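Local coordinates for exodeoxyribonuclease III (Neisseria meningitidis, PDB 2JC4), which probably degrades double-stranded DNA from its 3' ends as a metal-dependent 3'-5' exonuclease of the AP/ExoA family of DNA repair enzymes, at residues I3-V8 against V31-K36; N103-N108 against D146-P151; V142-F147 against D217-S222. One frame throughout, in Å; residues are numbered along the deposited sequence.

Contact 1 (I3-V8 against V31-K36); sequences ITTWNV and VLQELK. With MG (magnesium ion), chain B.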
ATOM      1  N   ILE A   3       4.256  -5.955   9.651  1.00 13.00           N
ATOM      2  CA  ILE A   3       3.131  -5.628   8.763  1.00 11.60           C
ATOM      3  C   ILE A   3       3.708  -5.446   7.369  1.00 12.17           C
ATOM      4  O   ILE A   3       4.663  -4.678   7.214  1.00 11.11           O
ATOM      5  CB  ILE A   3       2.404  -4.344   9.225  1.00 12.62           C
ATOM      6  CG1 ILE A   3       2.130  -4.408  10.751  1.00 13.72           C
ATOM      7  CG2 ILE A   3       1.083  -4.107   8.407  1.00 13.58           C
ATOM      8  CD1 ILE A   3       1.447  -3.187  11.359  1.00 15.71           C
ATOM      9  N   THR A   4       3.149  -6.176   6.388  1.00 11.72           N
ATOM     10  CA  THR A   4       3.565  -6.123   4.972  1.00 12.29           C
ATOM     11  C   THR A   4       2.424  -5.573   4.098  1.00 12.26           C
ATOM     12  O   THR A   4       1.252  -5.901   4.323  1.00 12.18           O
ATOM     13  CB  THR A   4       3.975  -7.535   4.529  1.00 13.27           C
ATOM     14  OG1 THR A   4       5.065  -7.972   5.371  1.00 14.58           O
ATOM     15  CG2 THR A   4       4.369  -7.609   3.001  1.00 12.96           C
ATOM     16  N   THR A   5       2.778  -4.732   3.116  1.00 11.67           N
ATOM     17  CA  THR A   5       1.851  -4.271   2.083  1.00 10.10           C
ATOM     18  C   THR A   5       2.374  -4.764   0.712  1.00 10.81           C
ATOM     19  O   THR A   5       3.583  -4.767   0.469  1.00  9.82           O
ATOM     20  CB  THR A   5       1.698  -2.712   2.100  1.00 11.37           C
ATOM     21  OG1 THR A   5       0.832  -2.297   1.031  1.00 12.79           O
ATOM     22  CG2 THR A   5       3.067  -1.975   1.969  1.00  8.72           C
ATOM     23  N   TRP A   6       1.471  -5.209  -0.158  1.00  9.90           N
ATOM     24  CA  TRP A   6       1.903  -5.720  -1.449  1.00 10.18           C
ATOM     25  C   TRP A   6       0.846  -5.515  -2.497  1.00  9.97           C
ATOM     26  O   TRP A   6      -0.287  -5.996  -2.358  1.00  9.68           O
ATOM     27  CB  TRP A   6       2.279  -7.221  -1.343  1.00 10.62           C
ATOM     28  CG  TRP A   6       2.996  -7.755  -2.593  1.00  8.51           C
ATOM     29  CD1 TRP A   6       3.643  -7.022  -3.543  1.00  9.45           C
ATOM     30  CD2 TRP A   6       3.127  -9.122  -2.977  1.00  9.64           C
ATOM     31  NE1 TRP A   6       4.158  -7.857  -4.520  1.00 10.20           N
ATOM     32  CE2 TRP A   6       3.849  -9.153  -4.196  1.00  8.97           C
ATOM     33  CE3 TRP A   6       2.712 -10.327  -2.404  1.00  9.16           C
ATOM     34  CZ2 TRP A   6       4.168 -10.361  -4.855  1.00 11.08           C
ATOM     35  CZ3 TRP A   6       3.015 -11.517  -3.056  1.00 10.41           C
ATOM     36  CH2 TRP A   6       3.734 -11.536  -4.264  1.00 11.95           C
ATOM     37  N   ASN A   7       1.208  -4.792  -3.560  1.00 10.39           N
ATOM     38  CA  ASN A   7       0.354  -4.663  -4.737  1.00  9.84           C
ATOM     39  C   ASN A   7       0.699  -5.869  -5.615  1.00 10.20           C
ATOM     40  O   ASN A   7       1.813  -5.971  -6.153  1.00  9.06           O
ATOM     41  CB  ASN A   7       0.640  -3.321  -5.462  1.00  9.64           C
ATOM     42  CG  ASN A   7      -0.172  -3.152  -6.718  1.00  9.27           C
ATOM     43  OD1 ASN A   7      -0.475  -4.129  -7.413  1.00 11.36           O
ATOM     44  ND2 ASN A   7      -0.527  -1.907  -7.034  1.00  9.14           N
ATOM     45  N   VAL A   8      -0.232  -6.817  -5.680  1.00 10.90           N
ATOM     46  CA  VAL A   8       0.018  -8.127  -6.287  1.00 11.64           C
ATOM     47  C   VAL A   8      -0.286  -8.161  -7.779  1.00 12.17           C
ATOM     48  O   VAL A   8      -0.041  -9.184  -8.413  1.00 11.79           O
ATOM     49  CB  VAL A   8      -0.822  -9.257  -5.601  1.00 11.78           C
ATOM     50  CG1 VAL A   8      -0.338  -9.525  -4.199  1.00  9.79           C
ATOM     51  CG2 VAL A   8      -2.342  -8.928  -5.599  1.00 12.16           C
ATOM     52  N   VAL A  31      -1.374  -6.752   3.940  1.00 11.10           N
ATOM     53  CA  VAL A  31      -2.420  -6.050   3.191  1.00  9.87           C
ATOM     54  C   VAL A  31      -2.069  -6.070   1.694  1.00 10.24           C
ATOM     55  O   VAL A  31      -0.878  -5.964   1.336  1.00 10.08           O
ATOM     56  CB  VAL A  31      -2.688  -4.643   3.751  1.00 10.05           C
ATOM     57  CG1 VAL A  31      -2.870  -4.657   5.285  1.00  9.37           C
ATOM     58  CG2 VAL A  31      -1.603  -3.615   3.356  1.00 10.54           C
ATOM     59  N   LEU A  32      -3.102  -6.192   0.856  1.00  9.77           N
ATOM     60  CA  LEU A  32      -2.976  -6.392  -0.575  1.00 11.09           C
ATOM     61  C   LEU A  32      -3.744  -5.343  -1.344  1.00 11.28           C
ATOM     62  O   LEU A  32      -4.821  -4.906  -0.899  1.00 10.81           O
ATOM     63  CB  LEU A  32      -3.553  -7.783  -0.997  1.00 12.89           C
ATOM     64  CG  LEU A  32      -3.011  -8.961  -0.194  1.00 12.38           C
ATOM     65  CD1 LEU A  32      -3.713 -10.254  -0.614  1.00 14.38           C
ATOM     66  CD2 LEU A  32      -1.525  -9.078  -0.484  1.00 13.86           C
ATOM     67  N   GLN A  33      -3.168  -4.941  -2.486  1.00 11.09           N
ATOM     68  CA  GLN A  33      -3.832  -4.086  -3.477  1.00 11.16           C
ATOM     69  C   GLN A  33      -3.818  -4.761  -4.874  1.00 11.07           C
ATOM     70  O   GLN A  33      -2.952  -5.592  -5.189  1.00 10.98           O
ATOM     71  CB  GLN A  33      -3.152  -2.712  -3.575  1.00 11.74           C
ATOM     72  CG  GLN A  33      -2.969  -2.016  -2.231  1.00 12.85           C
ATOM     73  CD  GLN A  33      -1.669  -2.442  -1.553  1.00 12.11           C
ATOM     74  OE1 GLN A  33      -0.656  -2.648  -2.200  1.00 11.03           O
ATOM     75  NE2 GLN A  33      -1.710  -2.580  -0.241  1.00 10.11           N
ATOM     76  N   GLU A  34      -4.752  -4.325  -5.716  1.00 10.67           N
ATOM     77  CA  GLU A  34      -4.941  -4.843  -7.062  1.00 10.81           C
ATOM     78  C   GLU A  34      -5.293  -6.313  -7.012  1.00 11.32           C
ATOM     79  O   GLU A  34      -4.710  -7.150  -7.727  1.00 11.70           O
ATOM     80  CB  GLU A  34      -3.744  -4.547  -7.979  1.00 12.37           C
ATOM     81  CG  GLU A  34      -3.630  -3.081  -8.316  1.00 11.91           C
ATOM     82  CD  GLU A  34      -2.710  -2.817  -9.494  1.00 15.24           C
ATOM     83  OE1 GLU A  34      -2.577  -3.676 -10.403  1.00 20.17           O
ATOM     84  OE2 GLU A  34      -2.107  -1.737  -9.499  1.00 13.73           O
ATOM     85  N   LEU A  35      -6.288  -6.635  -6.188  1.00 10.56           N
ATOM     86  CA  LEU A  35      -6.848  -8.002  -6.250  1.00 11.19           C
ATOM     87  C   LEU A  35      -7.282  -8.327  -7.677  1.00 12.08           C
ATOM     88  O   LEU A  35      -7.037  -9.435  -8.165  1.00 12.68           O
ATOM     89  CB  LEU A  35      -8.058  -8.138  -5.344  1.00 12.01           C
ATOM     90  CG  LEU A  35      -7.856  -7.789  -3.888  1.00  9.87           C
ATOM     91  CD1 LEU A  35      -9.223  -8.036  -3.216  1.00 10.66           C
ATOM     92  CD2 LEU A  35      -6.751  -8.662  -3.244  1.00 11.42           C
ATOM     93  N   LYS A  36      -7.906  -7.351  -8.349  1.00 12.15           N
ATOM     94  CA  LYS A  36      -8.464  -7.564  -9.695  1.00 12.76           C
ATOM     95  C   LYS A  36      -9.401  -8.768  -9.743  1.00 13.36           C
ATOM     96  O   LYS A  36      -9.382  -9.567 -10.683  1.00 13.23           O
ATOM     97  CB  LYS A  36      -7.347  -7.701 -10.727  1.00 12.48           C
ATOM     98  CG  LYS A  36      -6.547  -6.416 -10.954  1.00 13.61           C
ATOM     99  CD  LYS A  36      -5.539  -6.633 -12.105  1.00 16.37           C
ATOM    100  CE  LYS A  36      -4.597  -5.467 -12.300  1.00 18.26           C
ATOM    101  NZ  LYS A  36      -3.745  -5.711 -13.480  1.00 17.94           N
TER
HETATM  102 MG    MG B1256      -0.968  -3.515 -12.114  1.00 17.57          MG
HETATM  103  O   HOH W   1       1.909  -1.898  -1.534  1.00 10.23           O
HETATM  104  O   HOH W   2       0.373  -3.647 -10.336  1.00 14.19           O
HETATM  105  O   HOH W   3      -0.850  -1.373 -11.654  1.00 14.72           O
HETATM  106  O   HOH W   4      -2.538  -3.155 -13.613  1.00 23.43           O
HETATM  107  O   HOH W   5       0.721  -3.359 -13.531  1.00 19.38           O
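T5 and Q33 meet on one face of a parallel strand pair, the two strands of the β-α-β unit formed by strand 2-7, helix 11-23 and strand 29-33. The Q33 chain bends sharply at its second torsion (chi2 87°), which swings its amide back over the neighbouring strand. From there Q33 NE2 donates to T5 OG1 at 2.9 Å, with the hydroxyl somewhat out of the amide plane; NE2 also bonds to N103. A water accepts from T5 OG1 and donates to Q33 OE1 (2.8 Å), so both ends of the amide are held.

One step along, CG opposite the backbone N (chi1 178°) puts the N7 amide beside E34, the two side chains crossing obliquely. N7 ND2 gives E34 OE2 an almost straight bond of 2.9 Å. The acceptor lies in the amide plane, yet the donor sits above the carboxylate plane; D146 OD2 takes a second bond from ND2. E34 OE1 binds the magnesium ion at 2.4 Å, in a shell completed by four waters and N9.

Beyond the strand, V8 CG1 packs on L32 CD2 (3.9 Å) and lies over one face of the W6 ring, whose NE1 donates to H247 O.

The chemistry implies divided labour: N7, a predicted metal ligand, here acts in the second shell. Its bond, a metal-bound water donating to E34 OE2 and the metal at OE1 together probably restrict the carboxylate.

Contact 2 (N103-N108 against D146-P151); sequences NVYCVN and DFNIAP. With ACT (acetate ion), chain F.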
ATOM      1  N   ASN A 103      -5.679   0.200   4.633  1.00 10.36           N
ATOM      2  CA  ASN A 103      -5.020  -0.241   3.409  1.00 10.01           C
ATOM      3  C   ASN A 103      -5.595   0.540   2.219  1.00 10.25           C
ATOM      4  O   ASN A 103      -6.811   0.586   2.033  1.00  9.57           O
ATOM      5  CB  ASN A 103      -5.287  -1.740   3.237  1.00 10.30           C
ATOM      6  CG  ASN A 103      -4.748  -2.314   1.933  1.00 11.98           C
ATOM      7  OD1 ASN A 103      -3.837  -1.757   1.313  1.00 13.71           O
ATOM      8  ND2 ASN A 103      -5.297  -3.473   1.532  1.00 10.30           N
ATOM      9  N   VAL A 104      -4.717   1.117   1.404  1.00 10.30           N
ATOM     10  CA  VAL A 104      -5.120   1.915   0.265  1.00  9.37           C
ATOM     11  C   VAL A 104      -4.489   1.412  -1.039  1.00 10.22           C
ATOM     12  O   VAL A 104      -3.309   1.062  -1.090  1.00 10.10           O
ATOM     13  CB  VAL A 104      -4.748   3.429   0.490  1.00  9.73           C
ATOM     14  CG1 VAL A 104      -5.685   4.064   1.502  1.00  8.37           C
ATOM     15  CG2 VAL A 104      -3.210   3.642   0.903  1.00  9.27           C
ATOM     16  N   TYR A 105      -5.293   1.382  -2.082  1.00  9.75           N
ATOM     17  CA  TYR A 105      -4.780   1.295  -3.429  1.00  9.66           C
ATOM     18  C   TYR A 105      -5.138   2.650  -4.064  1.00  8.91           C
ATOM     19  O   TYR A 105      -6.280   2.848  -4.517  1.00  8.88           O
ATOM     20  CB  TYR A 105      -5.405   0.105  -4.215  1.00  9.61           C
ATOM     21  CG  TYR A 105      -5.022   0.224  -5.664  1.00 10.62           C
ATOM     22  CD1 TYR A 105      -3.684   0.432  -6.011  1.00  8.74           C
ATOM     23  CD2 TYR A 105      -5.994   0.220  -6.691  1.00 10.79           C
ATOM     24  CE1 TYR A 105      -3.299   0.597  -7.363  1.00 11.07           C
ATOM     25  CE2 TYR A 105      -5.605   0.369  -8.051  1.00 10.03           C
ATOM     26  CZ  TYR A 105      -4.262   0.582  -8.353  1.00 12.02           C
ATOM     27  OH  TYR A 105      -3.840   0.793  -9.657  1.00 14.52           O
ATOM     28  N   CYS A 106      -4.199   3.608  -4.027  1.00  8.87           N
ATOM     29  CA  CYS A 106      -4.511   4.993  -4.368  1.00  9.38           C
ATOM     30  C   CYS A 106      -4.604   5.148  -5.871  1.00 10.05           C
ATOM     31  O   CYS A 106      -3.969   4.391  -6.640  1.00 10.52           O
ATOM     32  CB  CYS A 106      -3.450   5.967  -3.848  1.00  9.06           C
ATOM     33  SG  CYS A 106      -3.314   5.957  -2.034  1.00 11.06           S
ATOM     34  N   VAL A 107      -5.352   6.159  -6.279  1.00 10.69           N
ATOM     35  CA  VAL A 107      -5.527   6.453  -7.707  1.00 11.78           C
ATOM     36  C   VAL A 107      -4.183   6.667  -8.419  1.00 11.53           C
ATOM     37  O   VAL A 107      -3.381   7.517  -8.021  1.00 11.72           O
ATOM     38  CB  VAL A 107      -6.454   7.679  -7.930  1.00 11.99           C
ATOM     39  CG1 VAL A 107      -6.737   7.875  -9.416  1.00 10.36           C
ATOM     40  CG2 VAL A 107      -7.759   7.496  -7.148  1.00 11.53           C
ATOM     41  N   ASN A 108      -3.968   5.923  -9.500  1.00 10.92           N
ATOM     42  CA  ASN A 108      -2.787   6.104 -10.317  1.00 10.81           C
ATOM     43  C   ASN A 108      -2.703   7.530 -10.867  1.00 10.99           C
ATOM     44  O   ASN A 108      -1.706   8.229 -10.635  1.00 10.71           O
ATOM     45  CB  ASN A 108      -2.731   5.047 -11.436  1.00 11.41           C
ATOM     46  CG  ASN A 108      -1.469   5.189 -12.314  1.00 13.05           C
ATOM     47  OD1 ASN A 108      -1.297   6.194 -13.014  1.00 12.31           O
ATOM     48  ND2 ASN A 108      -0.581   4.208 -12.233  1.00 11.97           N
ATOM     49  N   ASP A 146      -0.262   1.190  -1.849  1.00  8.22           N
ATOM     50  CA  ASP A 146       0.332   1.729  -3.049  1.00  8.10           C
ATOM     51  C   ASP A 146      -0.236   3.116  -3.153  1.00  8.28           C
ATOM     52  O   ASP A 146      -1.437   3.286  -3.378  1.00  8.82           O
ATOM     53  CB  ASP A 146      -0.104   0.870  -4.219  1.00  8.62           C
ATOM     54  CG  ASP A 146       0.421   1.370  -5.555  1.00 10.31           C
ATOM     55  OD1 ASP A 146       1.101   2.430  -5.612  1.00  9.41           O
ATOM     56  OD2 ASP A 146       0.154   0.650  -6.538  1.00 10.64           O
ATOM     57  N   PHE A 147       0.618   4.122  -2.938  1.00  8.00           N
ATOM     58  CA  PHE A 147       0.180   5.501  -2.937  1.00  8.38           C
ATOM     59  C   PHE A 147       0.306   6.079  -4.340  1.00  9.22           C
ATOM     60  O   PHE A 147      -0.280   7.106  -4.598  1.00  9.35           O
ATOM     61  CB  PHE A 147       0.979   6.366  -1.937  1.00  8.86           C
ATOM     62  CG  PHE A 147       0.657   6.073  -0.510  1.00 11.69           C
ATOM     63  CD1 PHE A 147       1.212   4.939   0.104  1.00 11.04           C
ATOM     64  CD2 PHE A 147      -0.197   6.918   0.232  1.00 11.77           C
ATOM     65  CE1 PHE A 147       0.906   4.611   1.422  1.00 11.46           C
ATOM     66  CE2 PHE A 147      -0.494   6.603   1.572  1.00 13.52           C
ATOM     67  CZ  PHE A 147       0.081   5.445   2.164  1.00 10.55           C
ATOM     68  N   ASN A 148       1.021   5.394  -5.242  1.00  9.69           N
ATOM     69  CA  ASN A 148       1.215   5.921  -6.600  1.00 11.16           C
ATOM     70  C   ASN A 148       1.782   7.333  -6.585  1.00 10.86           C
ATOM     71  O   ASN A 148       1.537   8.119  -7.478  1.00  9.41           O
ATOM     72  CB  ASN A 148      -0.103   5.873  -7.397  1.00 10.64           C
ATOM     73  CG  ASN A 148      -0.264   4.578  -8.156  1.00 12.46           C
ATOM     74  OD1 ASN A 148       0.639   4.179  -8.933  1.00 11.36           O
ATOM     75  ND2 ASN A 148      -1.387   3.900  -7.946  1.00  9.09           N
ATOM     76  N   ILE A 149       2.569   7.616  -5.543  1.00 11.40           N
ATOM     77  CA  ILE A 149       3.280   8.881  -5.403  1.00 10.26           C
ATOM     78  C   ILE A 149       4.658   8.554  -4.822  1.00 10.81           C
ATOM     79  O   ILE A 149       4.798   7.815  -3.800  1.00  9.95           O
ATOM     80  CB  ILE A 149       2.545   9.912  -4.493  1.00  9.81           C
ATOM     81  CG1 ILE A 149       1.175  10.319  -5.074  1.00  9.24           C
ATOM     82  CG2 ILE A 149       3.478  11.187  -4.241  1.00 10.14           C
ATOM     83  CD1 ILE A 149       0.347  11.126  -4.066  1.00 11.99           C
ATOM     84  N   ALA A 150       5.662   9.131  -5.484  1.00 10.93           N
ATOM     85  CA  ALA A 150       7.064   9.036  -5.114  1.00 10.61           C
ATOM     86  C   ALA A 150       7.426  10.334  -4.381  1.00 10.59           C
ATOM     87  O   ALA A 150       7.484  11.403  -4.987  1.00 12.42           O
ATOM     88  CB  ALA A 150       7.901   8.864  -6.375  1.00  8.70           C
ATOM     89  N   PRO A 151       7.607  10.258  -3.058  1.00 11.06           N
ATOM     90  CA  PRO A 151       7.664  11.489  -2.255  1.00 11.43           C
ATOM     91  C   PRO A 151       8.731  12.536  -2.597  1.00 11.81           C
ATOM     92  O   PRO A 151       8.457  13.727  -2.426  1.00 11.74           O
ATOM     93  CB  PRO A 151       7.873  10.960  -0.831  1.00 11.71           C
ATOM     94  CG  PRO A 151       7.160   9.625  -0.840  1.00 11.03           C
ATOM     95  CD  PRO A 151       7.642   9.062  -2.200  1.00 11.16           C
TER
HETATM   96  C   ACT F1260       2.514   2.575 -12.434  1.00 18.00           C
HETATM   97  O   ACT F1260       2.327   3.603 -13.118  1.00 20.08           O
HETATM   98  OXT ACT F1260       2.011   1.498 -12.849  1.00 17.68           O
HETATM   99  CH3 ACT F1260       3.304   2.708 -11.183  1.00 16.18           C
HETATM  100  O   HOH W   6      -1.438   1.725 -10.461  1.00 10.00           O
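The F147 ring carries V104 CG2 over one face, 4.2 Å from its centroid, while C106 SG approaches obliquely in a sulfur-aromatic contact. At the Y105 ring, D146 OD2 lies at the edge in plane, 3.6 Å from Y105 CE1, and accepts a hydrogen bond from N7 ND2. Here two parallel neighbours in the second sheet of the DNase I-like fold run out into loops: C106 N donates to D146 O at 2.9 Å, with D146 N to V104 O beside it.

Y105 and D146, both predicted active-site residues, share a face because they are paired across the strands; similar first torsions (chi1 170° and 178°) lay them side by side. D146 OD1 accepts from N148 N at 3.0 Å in an Asx turn. The side chain of N148, a predicted transition-state stabiliser, points toward segment 103-108. It crosses that of N108 at about a right angle, their amide planes 57° apart. N108 OD1 accepts from E110 N, and N108 ND2 donates to an acetate O (3.1 Å).

A water at Y105 OH also accepts from N108 ND2, and weakly from N148 ND2. The firmer bond of N148 ND2 goes to C106 O, 2.9 Å away and close to the amide plane.

Contact 3 (V142-F147 against D217-S222); sequences VLLGDF and DHILVS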
ATOM      1  N   VAL A 142      -1.783   2.580  11.321  1.00 10.81           N
ATOM      2  CA  VAL A 142      -0.897   2.383  10.150  1.00 11.37           C
ATOM      3  C   VAL A 142      -1.688   2.619   8.886  1.00 11.34           C
ATOM      4  O   VAL A 142      -2.671   1.929   8.620  1.00 11.18           O
ATOM      5  CB  VAL A 142      -0.238   0.962  10.115  1.00 10.72           C
ATOM      6  CG1 VAL A 142       0.715   0.842   8.959  1.00 11.22           C
ATOM      7  CG2 VAL A 142       0.568   0.688  11.380  1.00 11.84           C
ATOM      8  N   LEU A 143      -1.259   3.599   8.100  1.00 10.41           N
ATOM      9  CA  LEU A 143      -1.849   3.853   6.785  1.00  9.98           C
ATOM     10  C   LEU A 143      -0.845   3.399   5.742  1.00 10.42           C
ATOM     11  O   LEU A 143       0.246   3.979   5.644  1.00 10.50           O
ATOM     12  CB  LEU A 143      -2.182   5.362   6.605  1.00  9.50           C
ATOM     13  CG  LEU A 143      -2.509   5.874   5.178  1.00 10.79           C
ATOM     14  CD1 LEU A 143      -3.842   5.302   4.724  1.00  8.57           C
ATOM     15  CD2 LEU A 143      -2.522   7.414   5.064  1.00  8.31           C
ATOM     16  N   LEU A 144      -1.176   2.359   4.975  1.00  9.61           N
ATOM     17  CA  LEU A 144      -0.173   1.762   4.073  1.00  9.61           C
ATOM     18  C   LEU A 144      -0.777   1.287   2.781  1.00  9.92           C
ATOM     19  O   LEU A 144      -1.998   1.102   2.682  1.00 11.39           O
ATOM     20  CB  LEU A 144       0.608   0.604   4.756  1.00  9.00           C
ATOM     21  CG  LEU A 144      -0.089  -0.768   4.978  1.00 10.39           C
ATOM     22  CD1 LEU A 144       0.832  -1.692   5.754  1.00  9.44           C
ATOM     23  CD2 LEU A 144      -1.474  -0.668   5.716  1.00  9.47           C
ATOM     24  N   GLY A 145       0.067   1.101   1.764  1.00 10.13           N
ATOM     25  CA  GLY A 145      -0.447   0.646   0.479  1.00  9.67           C
ATOM     26  C   GLY A 145       0.348   1.236  -0.667  1.00  9.54           C
ATOM     27  O   GLY A 145       1.497   1.661  -0.498  1.00  8.09           O
ATOM     28  N   ASP A 146      -0.262   1.190  -1.849  1.00  8.22           N
ATOM     29  CA  ASP A 146       0.332   1.729  -3.049  1.00  8.10           C
ATOM     30  C   ASP A 146      -0.236   3.116  -3.153  1.00  8.28           C
ATOM     31  O   ASP A 146      -1.437   3.286  -3.378  1.00  8.82           O
ATOM     32  CB  ASP A 146      -0.104   0.870  -4.219  1.00  8.62           C
ATOM     33  CG  ASP A 146       0.421   1.370  -5.555  1.00 10.31           C
ATOM     34  OD1 ASP A 146       1.101   2.430  -5.612  1.00  9.41           O
ATOM     35  OD2 ASP A 146       0.154   0.650  -6.538  1.00 10.64           O
ATOM     36  N   PHE A 147       0.618   4.122  -2.938  1.00  8.00           N
ATOM     37  CA  PHE A 147       0.180   5.501  -2.937  1.00  8.38           C
ATOM     38  C   PHE A 147       0.306   6.079  -4.340  1.00  9.22           C
ATOM     39  O   PHE A 147      -0.280   7.106  -4.598  1.00  9.35           O
ATOM     40  CB  PHE A 147       0.979   6.366  -1.937  1.00  8.86           C
ATOM     41  CG  PHE A 147       0.657   6.073  -0.510  1.00 11.69           C
ATOM     42  CD1 PHE A 147       1.212   4.939   0.104  1.00 11.04           C
ATOM     43  CD2 PHE A 147      -0.197   6.918   0.232  1.00 11.77           C
ATOM     44  CE1 PHE A 147       0.906   4.611   1.422  1.00 11.46           C
ATOM     45  CE2 PHE A 147      -0.494   6.603   1.572  1.00 13.52           C
ATOM     46  CZ  PHE A 147       0.081   5.445   2.164  1.00 10.55           C
ATOM     47  N   ASP A 217       5.178   2.561  -2.856  1.00  8.23           N
ATOM     48  CA  ASP A 217       4.498   1.800  -1.824  1.00  9.44           C
ATOM     49  C   ASP A 217       5.074   2.145  -0.458  1.00  9.07           C
ATOM     50  O   ASP A 217       6.311   1.983  -0.219  1.00  8.92           O
ATOM     51  CB  ASP A 217       4.662   0.303  -2.117  1.00  9.68           C
ATOM     52  CG  ASP A 217       4.097  -0.075  -3.475  1.00 11.72           C
ATOM     53  OD1 ASP A 217       2.894  -0.348  -3.515  1.00 12.34           O
ATOM     54  OD2 ASP A 217       4.867  -0.163  -4.472  1.00  9.83           O
ATOM     55  N   HIS A 218       4.201   2.605   0.445  1.00 10.06           N
ATOM     56  CA  HIS A 218       4.698   3.239   1.702  1.00  9.76           C
ATOM     57  C   HIS A 218       3.993   2.688   2.908  1.00  9.41           C
ATOM     58  O   HIS A 218       2.919   2.111   2.779  1.00  9.60           O
ATOM     59  CB  HIS A 218       4.498   4.769   1.670  1.00 10.30           C
ATOM     60  CG  HIS A 218       5.074   5.434   0.452  1.00 10.39           C
ATOM     61  ND1 HIS A 218       6.401   5.340   0.125  1.00  9.90           N
ATOM     62  CD2 HIS A 218       4.484   6.136  -0.551  1.00 10.92           C
ATOM     63  CE1 HIS A 218       6.620   5.989  -1.014  1.00 13.22           C
ATOM     64  NE2 HIS A 218       5.469   6.487  -1.441  1.00  8.41           N
ATOM     65  N   ILE A 219       4.569   2.916   4.094  1.00 10.16           N
ATOM     66  CA  ILE A 219       3.909   2.526   5.351  1.00 10.37           C
ATOM     67  C   ILE A 219       3.980   3.756   6.259  1.00 10.02           C
ATOM     68  O   ILE A 219       5.061   4.164   6.652  1.00 10.35           O
ATOM     69  CB  ILE A 219       4.594   1.307   6.015  1.00  9.90           C
ATOM     70  CG1 ILE A 219       4.515   0.074   5.081  1.00 10.47           C
ATOM     71  CG2 ILE A 219       3.879   0.949   7.349  1.00  9.95           C
ATOM     72  CD1 ILE A 219       5.300  -1.109   5.557  1.00  9.33           C
ATOM     73  N   LEU A 220       2.841   4.398   6.481  1.00 10.49           N
ATOM     74  CA  LEU A 220       2.810   5.662   7.230  1.00 11.25           C
ATOM     75  C   LEU A 220       2.274   5.331   8.618  1.00 11.99           C
ATOM     76  O   LEU A 220       1.257   4.623   8.744  1.00 11.90           O
ATOM     77  CB  LEU A 220       1.959   6.743   6.529  1.00 10.54           C
ATOM     78  CG  LEU A 220       2.165   7.085   5.031  1.00 13.91           C
ATOM     79  CD1 LEU A 220       1.494   8.423   4.689  1.00 13.20           C
ATOM     80  CD2 LEU A 220       3.591   7.073   4.604  1.00 13.00           C
ATOM     81  N   VAL A 221       2.981   5.785   9.663  1.00 12.87           N
ATOM     82  CA  VAL A 221       2.681   5.315  11.025  1.00 11.72           C
ATOM     83  C   VAL A 221       2.420   6.472  12.022  1.00 12.43           C
ATOM     84  O   VAL A 221       3.025   7.540  11.923  1.00 12.69           O
ATOM     85  CB  VAL A 221       3.822   4.343  11.576  1.00 11.88           C
ATOM     86  CG1 VAL A 221       4.018   3.113  10.636  1.00 10.76           C
ATOM     87  CG2 VAL A 221       5.168   5.089  11.717  1.00 12.02           C
ATOM     88  N   SER A 222       1.542   6.238  12.997  1.00 12.16           N
ATOM     89  CA  SER A 222       1.343   7.194  14.079  1.00 13.30           C
ATOM     90  C   SER A 222       2.581   7.185  14.995  1.00 14.18           C
ATOM     91  O   SER A 222       3.378   6.219  14.980  1.00 14.59           O
ATOM     92  CB  SER A 222       0.120   6.791  14.920  1.00 12.27           C
ATOM     93  OG  SER A 222       0.316   5.496  15.455  1.00 13.02           O
TER
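L143 N to L220 O and L220 N to L143 O, both 2.8 Å, are the shortest bonds of this antiparallel pairing in the second sheet of the DNase I-like fold. G145 and H218 form another hydrogen-bonded pair, and V142-V221, L144-I219 and D146-D217 are non-hydrogen-bonded pairs. H218 O takes one N-H bond, from G145 N at 3.2 Å, with C-H contacts beside it from L144 CA and from the ring edge of F147 at CE1. The backbone angles of G145 suit glycine, because a CB there would collide with the preceding carbonyl oxygen.

On the face carrying V142, L144 and D146, V142 CG1 touches I219 CG2 at 3.6 Å. L144 and I219 lie alongside each other, pointing the same way, toward the first sheet. On the other face L220 comes at F147 from the opposite direction, its CG 3.9 Å from F147 CZ, and helix 170-180 packs beyond. H218 and F147 form an oblique aromatic pair with planes 42° apart. H218 NE2 bonds to I149 O, which helps set the turn of the imidazole.

At the strand end two carboxylates cross obliquely. D217 OD2 bonds to H247 and T199, an aspartate-histidine pair consistent with its predicted catalytic importance, and the other oxygen is the one turned toward D146. D217 OD1 lies 3.9 Å from D146 OD1. That same D217 OD1 rests against D146 CB, 3.3 Å away, and equally near D146 CA.

In the fold
Contact 1 comes first along the chain, closing the β-α-β unit around helix 11-23 within the first sheet. Only after it is complete does contact 2 open: it brings 146-151 back to 103-108 across helix 115-135, joining strands 99-105 and 141-144. Contact 3 opens on 142-147, which overlaps the second segment of contact 2 at D146 and F147; it then closes a far longer loop, including helix 170-180, to set strand 217-221 beside 141-144. Contacts 2 and 3 therefore extend one sheet, and contact 1 belongs to the other. The two sheets face each other, with I3 and T5 against L144, and their strand ends converge on the probable active site.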